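Side-chain contacts in alpha-rhamnosidase (Dictyoglomus thermophilum, PDB 6I60), which probably hydrolyses terminal non-reducing alpha-L-rhamnose residues in alpha-L-rhamnosides: residues Glu203-Gly208 / Glu428-Tyr433; Asn237-Lys242 / Asn315-Asp320. One frame throughout, in Å; residues are numbered along the deposited sequence.

Contact 1 of 2, residues Glu203-Gly208 / Glu428-Tyr433; sequences ELYING and EPRFTY
Arg430 holds CG between its own backbone N and carbonyl carbon (chi1 45°), and a bend at chi3 (67°) turns NE toward Glu203. The glutamate reaches out to meet it, extended beyond CG (chi2 -169°). The two side chains cross at about a right angle. A salt bridge joins them: Arg430 NE donates to Glu203 OE1 over 2.7 Å. The oxygen lies near the guanidinium plane, but NE meets it from above the carboxylate plane. Arg430 CD sits 3.4 Å from Glu203 OE1 and also lies over one face of the Phe431 ring, toward its rim. Glu203 belongs to strand 201-206. Arg430 sits in the loop between strands 425-427 and 434-436. The ion pair links segments assigned to the N-terminal and the concanavalin-like domains of the rhamnosidase family. Tyr205 OH gives a weak hydrogen bond of 3.4 Å to Glu203 OE1. The other carboxylate oxygen, Glu203 OE2, forms a salt bridge with Arg210. Glu203 thus stands between two arginines, which would probably favour its charged form. With an alanine at Glu203, Arg430 and Arg210 would probably both be left without this shared carboxylate.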
ATOM      1  N   GLU A 203      15.393 -17.207   1.695  1.00 48.73           N
ATOM      2  CA  GLU A 203      16.492 -16.478   1.081  1.00 54.26           C
ATOM      3  C   GLU A 203      17.194 -17.420   0.117  1.00 61.80           C
ATOM      4  O   GLU A 203      17.557 -18.537   0.497  1.00 66.47           O
ATOM      5  CB  GLU A 203      17.474 -15.943   2.130  1.00 64.64           C
ATOM      6  CG  GLU A 203      17.226 -14.494   2.521  1.00 74.46           C
ATOM      7  CD  GLU A 203      18.351 -13.903   3.354  1.00 73.33           C
ATOM      8  OE1 GLU A 203      19.095 -14.678   3.990  1.00 68.95           O
ATOM      9  OE2 GLU A 203      18.489 -12.660   3.370  1.00 76.14           O
ATOM     10  N   LEU A 204      17.373 -16.980  -1.125  1.00 64.18           N
ATOM     11  CA  LEU A 204      17.899 -17.826  -2.186  1.00 60.83           C
ATOM     12  C   LEU A 204      19.352 -17.481  -2.486  1.00 59.14           C
ATOM     13  O   LEU A 204      19.724 -16.307  -2.557  1.00 55.56           O
ATOM     14  CB  LEU A 204      17.059 -17.681  -3.456  1.00 59.90           C
ATOM     15  CG  LEU A 204      17.576 -18.404  -4.697  1.00 60.18           C
ATOM     16  CD1 LEU A 204      17.434 -19.909  -4.539  1.00 57.99           C
ATOM     17  CD2 LEU A 204      16.840 -17.917  -5.929  1.00 59.15           C
ATOM     18  N   TYR A 205      20.169 -18.518  -2.668  1.00 64.11           N
ATOM     19  CA  TYR A 205      21.574 -18.372  -3.014  1.00 64.39           C
ATOM     20  C   TYR A 205      21.913 -19.317  -4.157  1.00 68.47           C
ATOM     21  O   TYR A 205      21.414 -20.444  -4.209  1.00 70.03           O
ATOM     22  CB  TYR A 205      22.485 -18.664  -1.814  1.00 59.85           C
ATOM     23  CG  TYR A 205      22.381 -17.645  -0.704  1.00 64.66           C
ATOM     24  CD1 TYR A 205      23.171 -16.503  -0.708  1.00 60.44           C
ATOM     25  CD2 TYR A 205      21.495 -17.826   0.350  1.00 58.76           C
ATOM     26  CE1 TYR A 205      23.080 -15.568   0.304  1.00 53.70           C
ATOM     27  CE2 TYR A 205      21.398 -16.896   1.366  1.00 63.32           C
ATOM     28  CZ  TYR A 205      22.193 -15.769   1.339  1.00 55.68           C
ATOM     29  OH  TYR A 205      22.099 -14.840   2.350  1.00 58.89           O
ATOM     30  N   ILE A 206      22.761 -18.850  -5.073  1.00 68.00           N
ATOM     31  CA  ILE A 206      23.233 -19.660  -6.192  1.00 69.17           C
ATOM     32  C   ILE A 206      24.732 -19.437  -6.329  1.00 71.75           C
ATOM     33  O   ILE A 206      25.171 -18.315  -6.608  1.00 74.24           O
ATOM     34  CB  ILE A 206      22.517 -19.319  -7.511  1.00 64.44           C
ATOM     35  CG1 ILE A 206      21.109 -19.915  -7.517  1.00 64.26           C
ATOM     36  CG2 ILE A 206      23.317 -19.830  -8.700  1.00 61.45           C
ATOM     37  CD1 ILE A 206      20.447 -19.916  -8.876  1.00 65.99           C
ATOM     38  N   ASN A 207      25.515 -20.497  -6.125  1.00 63.84           N
ATOM     39  CA  ASN A 207      26.974 -20.445  -6.223  1.00 65.91           C
ATOM     40  C   ASN A 207      27.574 -19.410  -5.273  1.00 70.42           C
ATOM     41  O   ASN A 207      28.630 -18.836  -5.550  1.00 61.03           O
ATOM     42  CB  ASN A 207      27.424 -20.178  -7.663  1.00 71.94           C
ATOM     43  CG  ASN A 207      27.113 -21.334  -8.595  1.00 70.52           C
ATOM     44  OD1 ASN A 207      27.308 -22.498  -8.245  1.00 73.71           O
ATOM     45  ND2 ASN A 207      26.628 -21.016  -9.789  1.00 67.15           N
ATOM     46  N   GLY A 208      26.901 -19.158  -4.150  1.00 68.87           N
ATOM     47  CA  GLY A 208      27.420 -18.311  -3.101  1.00 65.89           C
ATOM     48  C   GLY A 208      26.843 -16.911  -3.060  1.00 67.94           C
ATOM     49  O   GLY A 208      26.976 -16.234  -2.034  1.00 70.53           O
ATOM     50  N   GLU A 428      22.671  -8.585  10.323  1.00 61.67           N
ATOM     51  CA  GLU A 428      21.329  -8.051  10.173  1.00 55.99           C
ATOM     52  C   GLU A 428      20.330  -9.198  10.246  1.00 57.13           C
ATOM     53  O   GLU A 428      20.586 -10.281   9.703  1.00 62.51           O
ATOM     54  CB  GLU A 428      21.141  -7.300   8.842  1.00 53.23           C
ATOM     55  CG  GLU A 428      22.400  -6.702   8.239  1.00 56.58           C
ATOM     56  CD  GLU A 428      22.139  -6.049   6.890  1.00 66.89           C
ATOM     57  OE1 GLU A 428      23.024  -6.119   6.010  1.00 77.09           O
ATOM     58  OE2 GLU A 428      21.045  -5.470   6.707  1.00 56.04           O
ATOM     59  N   PRO A 429      19.198  -9.002  10.914  1.00 59.13           N
ATOM     60  CA  PRO A 429      18.159 -10.036  10.909  1.00 54.27           C
ATOM     61  C   PRO A 429      17.540 -10.184   9.528  1.00 55.94           C
ATOM     62  O   PRO A 429      17.443  -9.226   8.756  1.00 54.35           O
ATOM     63  CB  PRO A 429      17.133  -9.520  11.928  1.00 50.55           C
ATOM     64  CG  PRO A 429      17.854  -8.470  12.718  1.00 55.35           C
ATOM     65  CD  PRO A 429      18.850  -7.870  11.784  1.00 57.92           C
ATOM     66  N   ARG A 430      17.117 -11.411   9.221  1.00 57.32           N
ATOM     67  CA  ARG A 430      16.571 -11.740   7.912  1.00 57.77           C
ATOM     68  C   ARG A 430      15.148 -12.275   7.944  1.00 57.70           C
ATOM     69  O   ARG A 430      14.496 -12.293   6.894  1.00 60.78           O
ATOM     70  CB  ARG A 430      17.462 -12.776   7.209  1.00 55.69           C
ATOM     71  CG  ARG A 430      17.873 -13.916   8.117  1.00 65.88           C
ATOM     72  CD  ARG A 430      18.401 -15.112   7.339  1.00 63.92           C
ATOM     73  NE  ARG A 430      19.669 -14.841   6.661  1.00 65.04           N
ATOM     74  CZ  ARG A 430      20.818 -14.570   7.275  1.00 66.14           C
ATOM     75  NH1 ARG A 430      20.888 -14.520   8.600  1.00 66.45           N
ATOM     76  NH2 ARG A 430      21.910 -14.345   6.556  1.00 68.05           N
ATOM     77  N   PHE A 431      14.649 -12.708   9.100  1.00 58.38           N
ATOM     78  CA  PHE A 431      13.335 -13.331   9.204  1.00 56.69           C
ATOM     79  C   PHE A 431      12.445 -12.616  10.218  1.00 52.24           C
ATOM     80  O   PHE A 431      11.615 -13.246  10.876  1.00 58.49           O
ATOM     81  CB  PHE A 431      13.469 -14.811   9.561  1.00 60.94           C
ATOM     82  CG  PHE A 431      14.097 -15.641   8.477  1.00 59.46           C
ATOM     83  CD1 PHE A 431      13.711 -15.485   7.155  1.00 57.87           C
ATOM     84  CD2 PHE A 431      15.072 -16.578   8.780  1.00 62.74           C
ATOM     85  CE1 PHE A 431      14.288 -16.249   6.154  1.00 58.54           C
ATOM     86  CE2 PHE A 431      15.651 -17.346   7.784  1.00 63.99           C
ATOM     87  CZ  PHE A 431      15.259 -17.180   6.469  1.00 59.38           C
ATOM     88  N   THR A 432      12.605 -11.302  10.346  1.00 56.45           N
ATOM     89  CA  THR A 432      11.813 -10.518  11.285  1.00 51.39           C
ATOM     90  C   THR A 432      11.900  -9.049  10.893  1.00 53.91           C
ATOM     91  O   THR A 432      12.695  -8.659  10.034  1.00 54.07           O
ATOM     92  CB  THR A 432      12.289 -10.718  12.727  1.00 51.79           C
ATOM     93  OG1 THR A 432      11.570  -9.836  13.601  1.00 54.75           O
ATOM     94  CG2 THR A 432      13.774 -10.424  12.837  1.00 49.46           C
ATOM     95  N   TYR A 433      11.066  -8.238  11.539  1.00 47.91           N
ATOM     96  CA  TYR A 433      11.149  -6.791  11.407  1.00 54.73           C
ATOM     97  C   TYR A 433      10.484  -6.155  12.618  1.00 54.36           C
ATOM     98  O   TYR A 433       9.593  -6.745  13.235  1.00 49.79           O
ATOM     99  CB  TYR A 433      10.512  -6.299  10.098  1.00 48.99           C
ATOM    100  CG  TYR A 433       9.001  -6.201  10.099  1.00 53.67           C
ATOM    101  CD1 TYR A 433       8.364  -5.006  10.408  1.00 53.13           C
ATOM    102  CD2 TYR A 433       8.212  -7.294   9.765  1.00 53.79           C
ATOM    103  CE1 TYR A 433       6.987  -4.906  10.400  1.00 54.08           C
ATOM    104  CE2 TYR A 433       6.831  -7.204   9.754  1.00 50.18           C
ATOM    105  CZ  TYR A 433       6.225  -6.007  10.071  1.00 52.06           C
ATOM    106  OH  TYR A 433       4.852  -5.905  10.063  1.00 48.87           O
TER

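Contact 2 of 2, residues Asn237-Lys242 / Asn315-Asp320; sequences NIRDGK and NLPDFD
Lys242 lies against Pro317, with their CB atoms 3.8 Å apart, and its chain then runs on past the proline backbone. Bends at chi2 (-140°) and chi3 (-137°) carry it past Pro317 O toward the side of Asp318. Lys242 CD comes within 3.8 Å of Pro317 O. Lys242 CE is 4.4 Å from Asp318 OD2. At the tip, Lys242 NZ stands 4.1 Å from Pro317 O and 4.5 Å from Asp318 OD2. The lysine and aspartate charges are opposite, but their distance is beyond a salt bridge, so the attraction is probably loose. The lysine's own carbonyl packs on the proline ring as well: Lys242 O is 3.2 Å from Pro317 CB, and CG of the ring lies close beside it. Both segments belong to the N-terminal domain of the rhamnosidase family, within its beta-rich fold. Residues 237-242 lead from strand 226-233 into strand 242-250. Residues 315-320 are part of the loop between strands 302-306 and 325-329. Pro317 packs against Lys242, where the 237-242 loop passes into strand 242-250. Arg239 adds a looser contact, its chain extended from CG to NE and crossing the proline at about a right angle. Arg239 CD approaches Pro317 CG at 4.2 Å. Both Arg239 and Pro317 also touch Asn207, which lies in the turn after strand 201-206.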
ATOM      1  N   ASN A 237      24.456 -16.214 -13.359  1.00 75.78           N
ATOM      2  CA  ASN A 237      24.864 -16.787 -12.083  1.00 72.91           C
ATOM      3  C   ASN A 237      25.146 -18.281 -12.191  1.00 70.80           C
ATOM      4  O   ASN A 237      25.361 -18.927 -11.158  1.00 74.93           O
ATOM      5  CB  ASN A 237      23.789 -16.554 -11.012  1.00 73.88           C
ATOM      6  CG  ASN A 237      23.792 -15.138 -10.474  1.00 74.14           C
ATOM      7  OD1 ASN A 237      22.746 -14.499 -10.374  1.00 68.29           O
ATOM      8  ND2 ASN A 237      24.972 -14.644 -10.112  1.00 80.33           N
ATOM      9  N   ILE A 238      25.169 -18.842 -13.399  1.00 71.71           N
ATOM     10  CA  ILE A 238      25.139 -20.291 -13.564  1.00 75.66           C
ATOM     11  C   ILE A 238      26.525 -20.933 -13.482  1.00 78.86           C
ATOM     12  O   ILE A 238      26.642 -22.075 -13.024  1.00 85.35           O
ATOM     13  CB  ILE A 238      24.434 -20.630 -14.892  1.00 73.10           C
ATOM     14  CG1 ILE A 238      22.919 -20.477 -14.734  1.00 79.16           C
ATOM     15  CG2 ILE A 238      24.768 -22.038 -15.371  1.00 70.69           C
ATOM     16  CD1 ILE A 238      22.366 -21.116 -13.474  1.00 68.32           C
ATOM     17  N   ARG A 239      27.579 -20.225 -13.902  1.00 75.58           N
ATOM     18  CA  ARG A 239      28.941 -20.756 -13.900  1.00 77.43           C
ATOM     19  C   ARG A 239      29.060 -21.934 -14.863  1.00 81.40           C
ATOM     20  O   ARG A 239      28.127 -22.221 -15.620  1.00 80.95           O
ATOM     21  CB  ARG A 239      29.368 -21.166 -12.483  1.00 74.65           C
ATOM     22  CG  ARG A 239      30.846 -20.999 -12.175  1.00 79.44           C
ATOM     23  CD  ARG A 239      31.197 -21.651 -10.844  1.00 76.36           C
ATOM     24  NE  ARG A 239      32.510 -21.239 -10.356  1.00 84.05           N
ATOM     25  CZ  ARG A 239      32.772 -20.056  -9.809  1.00 89.53           C
ATOM     26  NH1 ARG A 239      31.810 -19.152  -9.674  1.00 87.24           N
ATOM     27  NH2 ARG A 239      34.000 -19.773  -9.396  1.00 83.35           N
ATOM     28  N   ASP A 240      30.201 -22.622 -14.849  1.00 85.69           N
ATOM     29  CA  ASP A 240      30.428 -23.707 -15.795  1.00 85.20           C
ATOM     30  C   ASP A 240      30.194 -25.071 -15.161  1.00 82.61           C
ATOM     31  O   ASP A 240      29.087 -25.614 -15.244  1.00 87.57           O
ATOM     32  CB  ASP A 240      31.844 -23.633 -16.368  1.00 86.84           C
ATOM     33  CG  ASP A 240      31.996 -24.440 -17.644  1.00 87.59           C
ATOM     34  OD1 ASP A 240      31.000 -24.581 -18.385  1.00 81.02           O
ATOM     35  OD2 ASP A 240      33.111 -24.935 -17.905  1.00 95.56           O
ATOM     36  N   GLY A 241      31.225 -25.628 -14.527  1.00 71.37           N
ATOM     37  CA  GLY A 241      31.190 -26.997 -14.042  1.00 77.11           C
ATOM     38  C   GLY A 241      30.164 -27.294 -12.966  1.00 72.79           C
ATOM     39  O   GLY A 241      28.968 -27.403 -13.249  1.00 69.44           O
ATOM     40  N   LYS A 242      30.623 -27.451 -11.728  1.00 69.51           N
ATOM     41  CA  LYS A 242      29.726 -27.773 -10.628  1.00 71.78           C
ATOM     42  C   LYS A 242      28.957 -26.534 -10.187  1.00 80.05           C
ATOM     43  O   LYS A 242      29.489 -25.419 -10.185  1.00 74.66           O
ATOM     44  CB  LYS A 242      30.508 -28.355  -9.450  1.00 74.13           C
ATOM     45  CG  LYS A 242      30.303 -29.850  -9.252  1.00 71.22           C
ATOM     46  CD  LYS A 242      30.195 -30.206  -7.777  1.00 77.91           C
ATOM     47  CE  LYS A 242      31.001 -31.453  -7.447  1.00 84.96           C
ATOM     48  NZ  LYS A 242      31.148 -31.653  -5.977  1.00 88.79           N
ATOM     49  N   ASN A 315      26.949 -22.944   0.408  1.00 75.98           N
ATOM     50  CA  ASN A 315      26.194 -22.755  -0.827  1.00 75.56           C
ATOM     51  C   ASN A 315      27.099 -22.459  -2.018  1.00 72.59           C
ATOM     52  O   ASN A 315      26.838 -21.524  -2.782  1.00 74.39           O
ATOM     53  CB  ASN A 315      25.170 -21.626  -0.654  1.00 75.61           C
ATOM     54  CG  ASN A 315      25.781 -20.367  -0.063  1.00 76.08           C
ATOM     55  OD1 ASN A 315      27.002 -20.241   0.039  1.00 78.50           O
ATOM     56  ND2 ASN A 315      24.930 -19.424   0.326  1.00 75.57           N
ATOM     57  N   LEU A 316      28.157 -23.246  -2.188  1.00 74.23           N
ATOM     58  CA  LEU A 316      29.119 -23.058  -3.264  1.00 75.17           C
ATOM     59  C   LEU A 316      29.446 -24.411  -3.891  1.00 78.04           C
ATOM     60  O   LEU A 316      29.348 -25.441  -3.220  1.00 68.03           O
ATOM     61  CB  LEU A 316      30.406 -22.376  -2.769  1.00 67.79           C
ATOM     62  CG  LEU A 316      30.173 -21.055  -2.036  1.00 73.19           C
ATOM     63  CD1 LEU A 316      30.091 -21.311  -0.566  1.00 77.66           C
ATOM     64  CD2 LEU A 316      31.252 -20.028  -2.337  1.00 67.35           C
ATOM     65  N   PRO A 317      29.827 -24.423  -5.189  1.00 81.45           N
ATOM     66  CA  PRO A 317      29.935 -25.694  -5.930  1.00 80.85           C
ATOM     67  C   PRO A 317      30.706 -26.797  -5.222  1.00 80.94           C
ATOM     68  O   PRO A 317      30.127 -27.822  -4.849  1.00 81.44           O
ATOM     69  CB  PRO A 317      30.649 -25.274  -7.220  1.00 79.59           C
ATOM     70  CG  PRO A 317      30.240 -23.861  -7.424  1.00 78.53           C
ATOM     71  CD  PRO A 317      30.098 -23.259  -6.051  1.00 68.33           C
ATOM     72  N   ASP A 318      32.008 -26.607  -5.035  1.00 85.01           N
ATOM     73  CA  ASP A 318      32.853 -27.627  -4.420  1.00 88.12           C
ATOM     74  C   ASP A 318      32.647 -27.587  -2.910  1.00 85.43           C
ATOM     75  O   ASP A 318      33.329 -26.864  -2.184  1.00 93.29           O
ATOM     76  CB  ASP A 318      34.313 -27.411  -4.796  1.00 84.38           C
ATOM     77  CG  ASP A 318      34.564 -27.610  -6.278  1.00 88.07           C
ATOM     78  OD1 ASP A 318      34.870 -26.616  -6.971  1.00 78.97           O
ATOM     79  OD2 ASP A 318      34.447 -28.761  -6.751  1.00 91.37           O
ATOM     80  N   PHE A 319      31.689 -28.380  -2.434  1.00 73.95           N
ATOM     81  CA  PHE A 319      31.398 -28.466  -1.010  1.00 79.72           C
ATOM     82  C   PHE A 319      30.938 -29.879  -0.687  1.00 81.44           C
ATOM     83  O   PHE A 319      30.184 -30.483  -1.454  1.00 80.58           O
ATOM     84  CB  PHE A 319      30.329 -27.449  -0.589  1.00 82.22           C
ATOM     85  CG  PHE A 319      29.899 -27.577   0.848  1.00 77.67           C
ATOM     86  CD1 PHE A 319      28.636 -28.048   1.168  1.00 76.14           C
ATOM     87  CD2 PHE A 319      30.759 -27.230   1.878  1.00 73.04           C
ATOM     88  CE1 PHE A 319      28.238 -28.167   2.487  1.00 75.93           C
ATOM     89  CE2 PHE A 319      30.366 -27.346   3.197  1.00 71.44           C
ATOM     90  CZ  PHE A 319      29.105 -27.816   3.503  1.00 76.18           C
ATOM     91  N   ASP A 320      31.398 -30.397   0.452  1.00 83.01           N
ATOM     92  CA  ASP A 320      31.023 -31.734   0.894  1.00 85.23           C
ATOM     93  C   ASP A 320      29.529 -31.804   1.181  1.00 84.68           C
ATOM     94  O   ASP A 320      29.100 -31.634   2.327  1.00 86.39           O
ATOM     95  CB  ASP A 320      31.824 -32.137   2.133  1.00 93.92           C
ATOM     96  CG  ASP A 320      32.105 -33.625   2.186  1.00 87.78           C
ATOM     97  OD1 ASP A 320      32.828 -34.125   1.299  1.00 71.86           O
ATOM     98  OD2 ASP A 320      31.601 -34.293   3.115  1.00 93.25           O
TER

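Contact 1 is partly buried and links segments assigned to two family domains, while contact 2 lies at the surface with both segments in the N-terminal one. Their centres are about 19 Å apart. Along the chain, contact 2 is nested inside the loop closed by contact 1. The chemistry differs with place: contact 1 relies on a salt bridge, whereas contact 2 is van der Waals packing of a lysine chain and its backbone carbonyl on a proline, with a loose charge pair. Strands 201-206 and 242-250 pair antiparallel and connect the two sites. Asn207 ND2 probably donates a hydrogen bond to Asn237 O at 2.8 Å. Tyr205 and Ile206 pack against Asn315 and Asn237, respectively.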